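PDB 3UIE: adenylyl-sulfate kinase 1, chloroplastic from Arabidopsis thaliana, which transfers a phosphate group from ATP to adenosine 5'-phosphosulfate, giving the activated sulfate 3'-phosphoadenylyl sulfate, and works as a disulfide-linked homodimer. Local coordinates for residues R70-K75 with I83-E88; E77-N82 with S106-D111; A114-L119 with F124-M129. One frame throughout, in Å; residues are numbered along the deposited sequence. Where two conformers were deposited one is given.

Contact 1: residues R70-K75 with I83-E88; sequences RDLSFK and IRRVGE. With ADX (adenosine-5'-phosphosulfate), chain D.
Beside the adenosine-5'-phosphosulfate site, the loop leading into helix 76-95 is tied to that same helix by a two-pronged salt bridge between Asp71 and Arg85. The carboxylate and guanidinium meet end-on: Arg85 NH1 donates to Asp71 OD1 at 2.9 Å and Arg85 NH2 to Asp71 OD2 at 3.1 Å. Each oxygen offers its syn lone pair, both bonds run close to the guanidinium plane, and the two flat groups lie only 22° apart. Arg85 spans the gap with a chain extended from CG to NE, while Asp71 swings its CG between the backbone N and the carbonyl carbon (chi1 59°), which brings the carboxylate round to the arginine. Leu72 lies over one face of the guanidinium, its CD2 4.0 Å from Arg85 NH2. The arginine has further partners: NE forms a salt bridge with Glu81, and NH1 a hydrogen bond with Asn69.

Farther along the loop, Ser73 OG accepts from Lys75 N at 3.1 Å, an ST turn that ends on Lys75, the residue at the N-cap position of helix 76-95. Between them stands Phe74, the residue that stacks on the substrate adenine; ADX N7 sits over the centre of its ring, and Phe74 CZ comes within 3.3 Å of ADX O4'. Arg65 adds a cation-pi contact to the same ring. The second subunit is close by, and its Glu88 forms a salt bridge with Arg70.

Held by Asp71 and Glu81, the Arg85 guanidinium has little freedom to rotate, and its positive charge is probably offset by these two carboxylates. The paired bonds thus fix the loop to the helix three residues before Phe74, the aromatic residue that receives the adenine.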
loop_
_atom_site.group_PDB
_atom_site.type_symbol
_atom_site.label_atom_id
_atom_site.label_comp_id
_atom_site.label_asym_id
_atom_site.label_seq_id
_atom_site.Cartn_x
_atom_site.Cartn_y
_atom_site.Cartn_z
ATOM N N ARG A 70 10.872 5.852 5.489
ATOM C CA ARG A 70 11.600 6.603 6.501
ATOM C C ARG A 70 13.099 6.350 6.396
ATOM O O ARG A 70 13.903 7.091 6.972
ATOM C CB ARG A 70 11.080 6.260 7.907
ATOM C CG ARG A 70 11.381 4.839 8.375
ATOM C CD ARG A 70 10.829 4.588 9.790
ATOM N NE ARG A 70 9.392 4.851 9.871
ATOM C CZ ARG A 70 8.694 4.891 11.005
ATOM N NH1 ARG A 70 9.294 4.693 12.168
ATOM N NH2 ARG A 70 7.391 5.135 10.980
ATOM N N ASP A 71 13.482 5.305 5.670
ATOM C CA ASP A 71 14.897 4.960 5.533
ATOM C C ASP A 71 15.577 5.641 4.343
ATOM O O ASP A 71 16.782 5.484 4.141
ATOM C CB ASP A 71 15.061 3.448 5.413
ATOM C CG ASP A 71 14.311 2.881 4.231
ATOM O OD1 ASP A 71 13.258 3.449 3.882
ATOM O OD2 ASP A 71 14.781 1.886 3.641
ATOM N N LEU A 72 14.819 6.413 3.565
ATOM C CA LEU A 72 15.362 7.014 2.342
ATOM C C LEU A 72 15.774 8.467 2.509
ATOM O O LEU A 72 15.100 9.239 3.184
ATOM C CB LEU A 72 14.335 6.917 1.214
ATOM C CG LEU A 72 13.964 5.474 0.879
ATOM C CD1 LEU A 72 13.026 5.448 -0.316
ATOM C CD2 LEU A 72 15.223 4.686 0.596
ATOM N N SER A 73 16.880 8.833 1.872
ATOM C CA SER A 73 17.351 10.211 1.860
ATOM C C SER A 73 16.877 10.901 0.578
ATOM O O SER A 73 15.917 10.458 -0.059
ATOM C CB SER A 73 18.872 10.240 1.912
ATOM O OG SER A 73 19.427 9.823 0.667
ATOM N N PHE A 74 17.560 11.975 0.197
ATOM C CA PHE A 74 17.244 12.668 -1.051
ATOM C C PHE A 74 18.359 12.562 -2.082
ATOM O O PHE A 74 18.304 13.197 -3.131
ATOM C CB PHE A 74 16.861 14.126 -0.789
ATOM C CG PHE A 74 15.552 14.277 -0.072
ATOM C CD1 PHE A 74 14.370 14.404 -0.781
ATOM C CD2 PHE A 74 15.502 14.275 1.310
ATOM C CE1 PHE A 74 13.162 14.532 -0.112
ATOM C CE2 PHE A 74 14.301 14.409 1.981
ATOM C CZ PHE A 74 13.133 14.535 1.271
ATOM N N LYS A 75 19.364 11.746 -1.790
ATOM C CA LYS A 75 20.354 11.409 -2.806
ATOM C C LYS A 75 19.604 10.827 -4.001
ATOM O O LYS A 75 18.506 10.301 -3.848
ATOM C CB LYS A 75 21.356 10.399 -2.254
ATOM C CG LYS A 75 22.103 10.899 -1.031
ATOM C CD LYS A 75 22.810 9.766 -0.315
ATOM C CE LYS A 75 23.240 10.182 1.084
ATOM N NZ LYS A 75 23.799 9.032 1.849
ATOM N N ILE A 83 10.460 6.640 -5.371
ATOM C CA ILE A 83 9.491 6.606 -6.463
ATOM C C ILE A 83 9.107 5.165 -6.769
ATOM O O ILE A 83 7.932 4.844 -6.970
ATOM C CB ILE A 83 10.084 7.266 -7.744
ATOM C CG1 ILE A 83 10.327 8.762 -7.512
ATOM C CG2 ILE A 83 9.187 7.006 -8.958
ATOM C CD1 ILE A 83 11.306 9.399 -8.536
ATOM N N ARG A 84 10.107 4.296 -6.829
ATOM C CA ARG A 84 9.855 2.898 -7.135
ATOM C C ARG A 84 8.877 2.286 -6.135
ATOM O O ARG A 84 7.907 1.642 -6.528
ATOM C CB ARG A 84 11.153 2.090 -7.122
ATOM C CG ARG A 84 10.941 0.641 -7.512
ATOM C CD ARG A 84 12.150 -0.229 -7.203
ATOM N NE ARG A 84 12.302 -0.525 -5.777
ATOM C CZ ARG A 84 11.671 -1.508 -5.134
ATOM N NH1 ARG A 84 10.814 -2.296 -5.778
ATOM N NH2 ARG A 84 11.891 -1.702 -3.837
ATOM N N ARG A 85 9.138 2.473 -4.844
ATOM C CA ARG A 85 8.275 1.877 -3.820
ATOM C C ARG A 85 6.879 2.475 -3.885
ATOM O O ARG A 85 5.888 1.758 -3.767
ATOM C CB ARG A 85 8.845 2.073 -2.415
ATOM C CG ARG A 85 10.131 1.316 -2.135
ATOM C CD ARG A 85 10.550 1.556 -0.681
ATOM N NE ARG A 85 11.917 1.130 -0.408
ATOM C CZ ARG A 85 12.558 1.396 0.725
ATOM N NH1 ARG A 85 11.952 2.085 1.688
ATOM N NH2 ARG A 85 13.806 0.981 0.893
ATOM N N VAL A 86 6.794 3.790 -4.070
ATOM C CA VAL A 86 5.480 4.417 -4.175
ATOM C C VAL A 86 4.696 3.880 -5.374
ATOM O O VAL A 86 3.496 3.628 -5.265
ATOM C CB VAL A 86 5.545 5.960 -4.190
ATOM C CG1 VAL A 86 4.185 6.542 -4.519
ATOM C CG2 VAL A 86 6.017 6.472 -2.836
ATOM N N GLY A 87 5.370 3.686 -6.507
ATOM C CA GLY A 87 4.734 3.077 -7.675
ATOM C C GLY A 87 4.179 1.686 -7.377
ATOM O O GLY A 87 3.079 1.329 -7.802
ATOM N N GLU A 88 4.949 0.881 -6.656
ATOM C CA GLU A 88 4.502 -0.466 -6.304
ATOM C C GLU A 88 3.310 -0.433 -5.346
ATOM O O GLU A 88 2.369 -1.218 -5.475
ATOM C CB GLU A 88 5.657 -1.291 -5.723
ATOM C CG GLU A 88 6.752 -1.652 -6.768
ATOM C CD GLU A 88 6.400 -2.850 -7.663
ATOM O OE1 GLU A 88 5.225 -3.295 -7.718
ATOM O OE2 GLU A 88 7.322 -3.364 -8.332
HETATM S SB ADX D . 11.042 12.855 -4.340
HETATM O O1B ADX D . 11.732 11.768 -3.706
HETATM O O2B ADX D . 11.985 13.551 -5.245
HETATM O O3B ADX D . 9.901 12.377 -5.147
HETATM P PA ADX D . 9.330 13.724 -2.332
HETATM O O1A ADX D . 9.215 12.315 -1.813
HETATM O O2A ADX D . 8.025 14.218 -2.938
HETATM O O3A ADX D . 10.571 13.865 -3.324
HETATM O "O5'" ADX D . 9.713 14.633 -1.101
HETATM C "C5'" ADX D . 9.631 16.021 -1.218
HETATM C "C4'" ADX D . 9.468 16.745 0.015
HETATM O "O4'" ADX D . 10.632 16.576 0.816
HETATM C "C3'" ADX D . 9.340 18.193 -0.291
HETATM O "O3'" ADX D . 8.144 18.658 0.251
HETATM C "C2'" ADX D . 10.372 18.841 0.410
HETATM O "O2'" ADX D . 9.741 19.566 1.411
HETATM C "C1'" ADX D . 11.203 17.820 1.083
HETATM N N9 ADX D . 12.590 17.919 0.719
HETATM C C8 ADX D . 13.639 17.864 1.572
HETATM N N7 ADX D . 14.781 17.909 0.861
HETATM C C5 ADX D . 14.455 17.992 -0.446
HETATM C C6 ADX D . 15.200 18.074 -1.639
HETATM N N6 ADX D . 16.627 18.059 -1.590
HETATM N N1 ADX D . 14.558 18.162 -2.831
HETATM C C2 ADX D . 13.216 18.165 -2.880
HETATM N N3 ADX D . 12.472 18.086 -1.753
HETATM C C4 ADX D . 13.056 17.996 -0.538
#

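Contact 2: residues E77-N82 with S106-D111. With ADX (adenosine-5'-phosphosulfate), chain D.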
loop_
_atom_site.group_PDB
_atom_site.type_symbol
_atom_site.label_atom_id
_atom_site.label_comp_id
_atom_site.label_asym_id
_atom_site.label_seq_id
_atom_site.Cartn_x
_atom_site.Cartn_y
_atom_site.Cartn_z
ATOM N N GLU A 77 19.831 8.199 -5.828
ATOM C CA GLU A 77 19.468 6.784 -5.781
ATOM C C GLU A 77 18.287 6.553 -4.841
ATOM O O GLU A 77 17.488 5.635 -5.041
ATOM C CB GLU A 77 20.659 5.920 -5.358
ATOM C CG GLU A 77 21.981 6.325 -5.993
ATOM C CD GLU A 77 22.562 7.583 -5.370
ATOM O OE1 GLU A 77 22.270 7.846 -4.185
ATOM O OE2 GLU A 77 23.306 8.311 -6.060
ATOM N N ASP A 78 18.187 7.385 -3.809
ATOM C CA ASP A 78 17.128 7.234 -2.822
ATOM C C ASP A 78 15.830 7.840 -3.334
ATOM O O ASP A 78 14.751 7.379 -2.971
ATOM C CB ASP A 78 17.534 7.843 -1.475
ATOM C CG ASP A 78 18.389 6.893 -0.631
ATOM O OD1 ASP A 78 18.889 5.882 -1.171
ATOM O OD2 ASP A 78 18.560 7.159 0.578
ATOM N N ARG A 79 15.929 8.868 -4.176
ATOM C CA ARG A 79 14.747 9.389 -4.862
ATOM C C ARG A 79 14.165 8.321 -5.793
ATOM O O ARG A 79 12.953 8.129 -5.852
ATOM C CB ARG A 79 15.066 10.656 -5.665
ATOM C CG ARG A 79 15.314 11.907 -4.826
ATOM C CD ARG A 79 15.369 13.135 -5.724
ATOM N NE ARG A 79 16.019 14.286 -5.104
ATOM C CZ ARG A 79 15.389 15.392 -4.719
ATOM N NH1 ARG A 79 14.072 15.503 -4.873
ATOM N NH2 ARG A 79 16.080 16.392 -4.177
ATOM N N ALA A 80 15.034 7.625 -6.520
ATOM C CA ALA A 80 14.591 6.550 -7.404
ATOM C C ALA A 80 13.890 5.427 -6.618
ATOM O O ALA A 80 12.839 4.921 -7.031
ATOM C CB ALA A 80 15.767 5.999 -8.208
ATOM N N GLU A 81 14.469 5.034 -5.485
ATOM C CA GLU A 81 13.869 4.001 -4.642
ATOM C C GLU A 81 12.548 4.484 -4.036
ATOM O O GLU A 81 11.581 3.731 -3.956
ATOM C CB GLU A 81 14.841 3.572 -3.534
ATOM C CG GLU A 81 14.292 2.501 -2.603
ATOM C CD GLU A 81 14.038 1.172 -3.294
ATOM O OE1 GLU A 81 14.313 1.030 -4.511
ATOM O OE2 GLU A 81 13.558 0.258 -2.598
ATOM N N ASN A 82 12.516 5.746 -3.623
ATOM C CA ASN A 82 11.297 6.357 -3.109
ATOM C C ASN A 82 10.169 6.233 -4.138
ATOM O O ASN A 82 9.073 5.786 -3.826
ATOM C CB ASN A 82 11.561 7.835 -2.797
ATOM C CG ASN A 82 10.357 8.538 -2.205
ATOM O OD1 ASN A 82 9.733 8.047 -1.263
ATOM N ND2 ASN A 82 10.028 9.698 -2.751
ATOM N N SER A 106 8.916 13.422 -7.570
ATOM C CA SER A 106 9.281 12.402 -8.569
ATOM C C SER A 106 9.952 12.994 -9.806
ATOM O O SER A 106 9.404 12.943 -10.902
ATOM C CB SER A 106 8.070 11.537 -8.952
ATOM O OG SER A 106 6.918 12.320 -9.219
ATOM N N PRO A 107 11.152 13.566 -9.624
ATOM C CA PRO A 107 11.772 14.418 -10.648
ATOM C C PRO A 107 12.285 13.678 -11.883
ATOM O O PRO A 107 12.420 14.298 -12.920
ATOM C CB PRO A 107 12.941 15.069 -9.891
ATOM C CG PRO A 107 13.289 14.066 -8.834
ATOM C CD PRO A 107 11.975 13.466 -8.407
ATOM N N TYR A 108 12.562 12.384 -11.772
ATOM C CA TYR A 108 13.230 11.650 -12.842
ATOM C C TYR A 108 12.242 10.924 -13.755
ATOM O O TYR A 108 11.413 10.125 -13.318
ATOM C CB TYR A 108 14.242 10.665 -12.250
ATOM C CG TYR A 108 15.167 11.293 -11.224
ATOM C CD1 TYR A 108 15.666 12.583 -11.395
ATOM C CD2 TYR A 108 15.528 10.602 -10.081
ATOM C CE1 TYR A 108 16.516 13.154 -10.445
ATOM C CE2 TYR A 108 16.364 11.160 -9.132
ATOM C CZ TYR A 108 16.855 12.432 -9.315
ATOM O OH TYR A 108 17.688 12.965 -8.355
ATOM N N ARG A 109 12.361 11.216 -15.039
ATOM C CA ARG A 109 11.469 10.710 -16.068
ATOM C C ARG A 109 11.519 9.182 -16.118
ATOM O O ARG A 109 10.489 8.510 -16.163
ATOM C CB ARG A 109 11.922 11.327 -17.407
ATOM C CG ARG A 109 10.985 11.203 -18.575
ATOM C CD ARG A 109 11.525 12.026 -19.773
ATOM N NE ARG A 109 11.347 13.455 -19.562
ATOM C CZ ARG A 109 12.290 14.383 -19.725
ATOM N NH1 ARG A 109 13.511 14.058 -20.108
ATOM N NH2 ARG A 109 12.001 15.653 -19.506
ATOM N N THR A 110 12.730 8.636 -16.096
ATOM C CA THR A 110 12.913 7.186 -16.151
ATOM C C THR A 110 12.197 6.487 -14.999
ATOM O O THR A 110 11.653 5.389 -15.168
ATOM C CB THR A 110 14.415 6.799 -16.150
ATOM O OG1 THR A 110 14.557 5.386 -16.352
ATOM C CG2 THR A 110 15.088 7.202 -14.838
ATOM N N ASP A 111 12.204 7.102 -13.820
ATOM C CA ASP A 111 11.573 6.473 -12.658
ATOM C C ASP A 111 10.053 6.575 -12.698
ATOM O O ASP A 111 9.369 5.618 -12.356
ATOM C CB ASP A 111 12.133 7.033 -11.355
ATOM C CG ASP A 111 13.604 6.761 -11.205
ATOM O OD1 ASP A 111 14.013 5.603 -11.434
ATOM O OD2 ASP A 111 14.354 7.700 -10.880
HETATM S SB ADX D . 11.042 12.855 -4.340
HETATM O O1B ADX D . 11.732 11.768 -3.706
HETATM O O2B ADX D . 11.985 13.551 -5.245
HETATM O O3B ADX D . 9.901 12.377 -5.147
HETATM P PA ADX D . 9.330 13.724 -2.332
HETATM O O1A ADX D . 9.215 12.315 -1.813
HETATM O O2A ADX D . 8.025 14.218 -2.938
HETATM O O3A ADX D . 10.571 13.865 -3.324
HETATM O "O5'" ADX D . 9.713 14.633 -1.101
HETATM C "C5'" ADX D . 9.631 16.021 -1.218
HETATM C "C4'" ADX D . 9.468 16.745 0.015
HETATM O "O4'" ADX D . 10.632 16.576 0.816
HETATM C "C3'" ADX D . 9.340 18.193 -0.291
HETATM O "O3'" ADX D . 8.144 18.658 0.251
HETATM C "C2'" ADX D . 10.372 18.841 0.410
HETATM O "O2'" ADX D . 9.741 19.566 1.411
HETATM C "C1'" ADX D . 11.203 17.820 1.083
HETATM N N9 ADX D . 12.590 17.919 0.719
HETATM C C8 ADX D . 13.639 17.864 1.572
HETATM N N7 ADX D . 14.781 17.909 0.861
HETATM C C5 ADX D . 14.455 17.992 -0.446
HETATM C C6 ADX D . 15.200 18.074 -1.639
HETATM N N6 ADX D . 16.627 18.059 -1.590
HETATM N N1 ADX D . 14.558 18.162 -2.831
HETATM C C2 ADX D . 13.216 18.165 -2.880
HETATM N N3 ADX D . 12.472 18.086 -1.753
HETATM C C4 ADX D . 13.056 17.996 -0.538
HETATM O O HOH W 1 12.668 4.074 -9.881
#
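Arg79 and Tyr108 meet at about a right angle, their guanidinium and ring planes 67° apart. Pro107 CG lies over one face of the Tyr108 ring, offset toward the rim, and Asp111 OD2 stands at its edge; ADX N1 lies at the edge of the guanidinium. The arginine touches the tyrosine with its aliphatic part: Arg79 CB is 3.7 Å from Tyr108 CE2, and Arg79 CD is 3.5 Å from Tyr108 OH, a hydroxyl hydrogen-bonded to Asp161.

Extended from CG to NE, the arginine passes the tyrosine and Pro107 to reach the sulfate, where Arg79 NH1 donates to ADX O2B at 2.9 Å. The other sulfate oxygens are taken by Ser106 N, 2.8 Å from ADX O3B, and by Asn82 ND2, 2.8 Å from ADX O1B; Asn82 ND2 also makes a weak bond to ADX O1A on the phosphate. Away from the substrate, Ala80 CB packs on Asp111 OD2 at 3.5 Å, and a water bridges Ala80 O and Asp111 OD1.

Donors from a helix and from the loop after strand 99-103 thus converge on the sulfate, forming part of the substrate pocket of APS kinase, where Ser106 probably forms the phosphoserine intermediate, as in relatives.

Contact 3: residues A114-L119 with F124-M129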
loop_
_atom_site.group_PDB
_atom_site.type_symbol
_atom_site.label_atom_id
_atom_site.label_comp_id
_atom_site.label_asym_id
_atom_site.label_seq_id
_atom_site.Cartn_x
_atom_site.Cartn_y
_atom_site.Cartn_z
ATOM N N ALA A 114 8.861 4.008 -15.208
ATOM C CA ALA A 114 8.870 2.646 -14.684
ATOM C C ALA A 114 7.620 2.372 -13.844
ATOM O O ALA A 114 7.082 1.271 -13.871
ATOM C CB ALA A 114 10.138 2.379 -13.884
ATOM N N CYS A 115 7.133 3.383 -13.129
ATOM C CA CYS A 115 5.893 3.223 -12.374
ATOM C C CYS A 115 4.734 2.995 -13.330
ATOM O O CYS A 115 3.853 2.179 -13.072
ATOM C CB CYS A 115 5.607 4.454 -11.508
ATOM S SG CYS A 115 6.801 4.680 -10.201
ATOM N N ARG A 116 4.732 3.736 -14.434
ATOM C CA ARG A 116 3.713 3.555 -15.469
ATOM C C ARG A 116 3.709 2.142 -16.032
ATOM O O ARG A 116 2.647 1.563 -16.266
ATOM C CB ARG A 116 3.914 4.588 -16.608
ATOM C CG ARG A 116 3.028 4.351 -17.827
ATOM C CD ARG A 116 3.325 5.373 -18.957
ATOM N NE ARG A 116 3.067 6.768 -18.590
ATOM C CZ ARG A 116 1.908 7.397 -18.762
ATOM N NH1 ARG A 116 0.863 6.749 -19.259
ATOM N NH2 ARG A 116 1.785 8.672 -18.403
ATOM N N SER A 117 4.893 1.582 -16.263
ATOM C CA SER A 117 4.990 0.249 -16.852
ATOM C C SER A 117 4.506 -0.856 -15.905
ATOM O O SER A 117 4.223 -1.973 -16.346
ATOM C CB SER A 117 6.417 -0.044 -17.314
ATOM O OG SER A 117 7.291 -0.210 -16.214
ATOM N N LEU A 118 4.413 -0.543 -14.614
ATOM C CA LEU A 118 3.910 -1.493 -13.610
ATOM C C LEU A 118 2.429 -1.748 -13.808
ATOM O O LEU A 118 1.898 -2.765 -13.367
ATOM C CB LEU A 118 4.129 -0.970 -12.191
ATOM C CG LEU A 118 5.559 -0.869 -11.662
ATOM C CD1 LEU A 118 5.576 -0.324 -10.222
ATOM C CD2 LEU A 118 6.238 -2.233 -11.745
ATOM N N LEU A 119 1.764 -0.825 -14.491
ATOM C CA LEU A 119 0.312 -0.857 -14.578
ATOM C C LEU A 119 -0.162 -1.145 -15.990
ATOM O O LEU A 119 0.521 -0.814 -16.951
ATOM C CB LEU A 119 -0.280 0.465 -14.073
ATOM C CG LEU A 119 -0.260 0.575 -12.549
ATOM C CD1 LEU A 119 0.410 1.838 -12.101
ATOM C CD2 LEU A 119 -1.671 0.468 -11.991
ATOM N N PHE A 124 -2.744 4.266 -15.454
ATOM C CA PHE A 124 -1.785 5.212 -14.898
ATOM C C PHE A 124 -1.996 6.568 -15.554
ATOM O O PHE A 124 -1.798 6.721 -16.756
ATOM C CB PHE A 124 -0.366 4.711 -15.146
ATOM C CG PHE A 124 0.706 5.535 -14.495
ATOM C CD1 PHE A 124 1.161 5.205 -13.233
ATOM C CD2 PHE A 124 1.287 6.615 -15.159
ATOM C CE1 PHE A 124 2.163 5.923 -12.626
ATOM C CE2 PHE A 124 2.297 7.343 -14.555
ATOM C CZ PHE A 124 2.733 6.985 -13.275
ATOM N N VAL A 125 -2.430 7.543 -14.765
ATOM C CA VAL A 125 -2.742 8.867 -15.278
ATOM C C VAL A 125 -1.720 9.841 -14.744
ATOM O O VAL A 125 -1.773 10.224 -13.576
ATOM C CB VAL A 125 -4.139 9.316 -14.833
ATOM C CG1 VAL A 125 -4.483 10.692 -15.443
ATOM C CG2 VAL A 125 -5.177 8.252 -15.221
ATOM N N GLU A 126 -0.785 10.245 -15.600
ATOM C CA GLU A 126 0.284 11.141 -15.173
ATOM C C GLU A 126 -0.196 12.583 -15.242
ATOM O O GLU A 126 -0.604 13.062 -16.297
ATOM C CB GLU A 126 1.513 10.928 -16.055
ATOM C CG GLU A 126 2.784 11.587 -15.557
ATOM C CD GLU A 126 3.996 11.149 -16.356
ATOM O OE1 GLU A 126 3.805 10.581 -17.451
ATOM O OE2 GLU A 126 5.138 11.360 -15.884
ATOM N N VAL A 127 -0.129 13.272 -14.112
ATOM C CA VAL A 127 -0.640 14.627 -13.982
ATOM C C VAL A 127 0.520 15.568 -13.669
ATOM O O VAL A 127 1.174 15.414 -12.645
ATOM C CB VAL A 127 -1.703 14.701 -12.856
ATOM C CG1 VAL A 127 -2.181 16.126 -12.653
ATOM C CG2 VAL A 127 -2.871 13.771 -13.178
ATOM N N PHE A 128 0.801 16.510 -14.576
ATOM C CA PHE A 128 1.941 17.409 -14.419
ATOM C C PHE A 128 1.462 18.745 -13.872
ATOM O O PHE A 128 0.631 19.415 -14.492
ATOM C CB PHE A 128 2.630 17.623 -15.785
ATOM C CG PHE A 128 3.833 18.542 -15.749
ATOM C CD1 PHE A 128 4.657 18.619 -14.635
ATOM C CD2 PHE A 128 4.137 19.334 -16.852
ATOM C CE1 PHE A 128 5.760 19.462 -14.625
ATOM C CE2 PHE A 128 5.233 20.187 -16.841
ATOM C CZ PHE A 128 6.049 20.252 -15.722
ATOM N N MET A 129 1.987 19.136 -12.711
ATOM C CA MET A 129 1.766 20.480 -12.203
ATOM C C MET A 129 2.747 21.424 -12.905
ATOM O O MET A 129 3.876 21.634 -12.448
ATOM C CB MET A 129 1.952 20.535 -10.690
ATOM C CG MET A 129 1.063 19.538 -9.905
ATOM S SD MET A 129 -0.686 19.597 -10.386
ATOM C CE MET A 129 -1.158 21.194 -9.723
HETATM O O HOH W 2 5.175 8.024 -17.245
#
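The compact half of this contact is built around Phe124, whose ring lies flat beneath the backbone of Arg116. Arg116 CA sits 3.7 Å from the ring centroid and 11° off its normal, a CH-pi contact, and Arg116 CB rests 3.6 Å from Phe124 CD2 on the same face. Leu119 CD1 meets the ring at its edge, 3.6 Å from Phe124 CD1, and Cys115 CB comes to 3.9 Å from Phe124 CE1. Phe124 carries its CG anti to the backbone N (chi1 -174°), which lifts the ring off the strand into this nest of helix and turn residues; Trp29 of strand 26-31 also meets it.

The other half is polar and takes in a water; Arg116 is partly exposed here, while Glu126 is buried. Bent at chi3, the Arg116 chain folds back so that one guanidinium face lies over Phe124 CD2, while Arg116 NH2 donates to Glu126 OE1 at 2.9 Å. The bond of this salt bridge lies in the guanidinium plane but meets OE1 on its anti side, 26° out of the carboxylate plane, and a water linking Arg116 NE to Glu126 OE1 runs alongside it. Glu170 pairs with Arg116 NH1 and Arg112 with Glu126 OE2, so charges alternate through the group. Replacing Arg116 by a methionine would probably leave Glu126 OE1 and Glu170 without this cationic partner and set the bridging water free to shift.

Helix 109-117 is thereby seated against strand 124-129, into which the chain turns after a short loop, at the end of a beta-alpha-beta crossover of the parallel-sheet P-loop kinase fold.

From the N terminus, contact 1 comes first, folding the loop 70-75 back along the first turns of helix 76-95. Contact 2 starts at 77-82, before contact 1 has closed at 83-88, so the two cross; it then spans the end of that helix and strand 99-103 to reach 106-111. Both border the same substrate and share helix 76-95, with Ile83 of contact 1 packing on Ser106 of contact 2. Contact 3 follows in series on helix 109-117, closing the short loop between that helix and strand 124-129. Cys115 in turn packs against Gly87, so helix 109-117 is joined back to contact 1, linking substrate loop, two helices and central sheet.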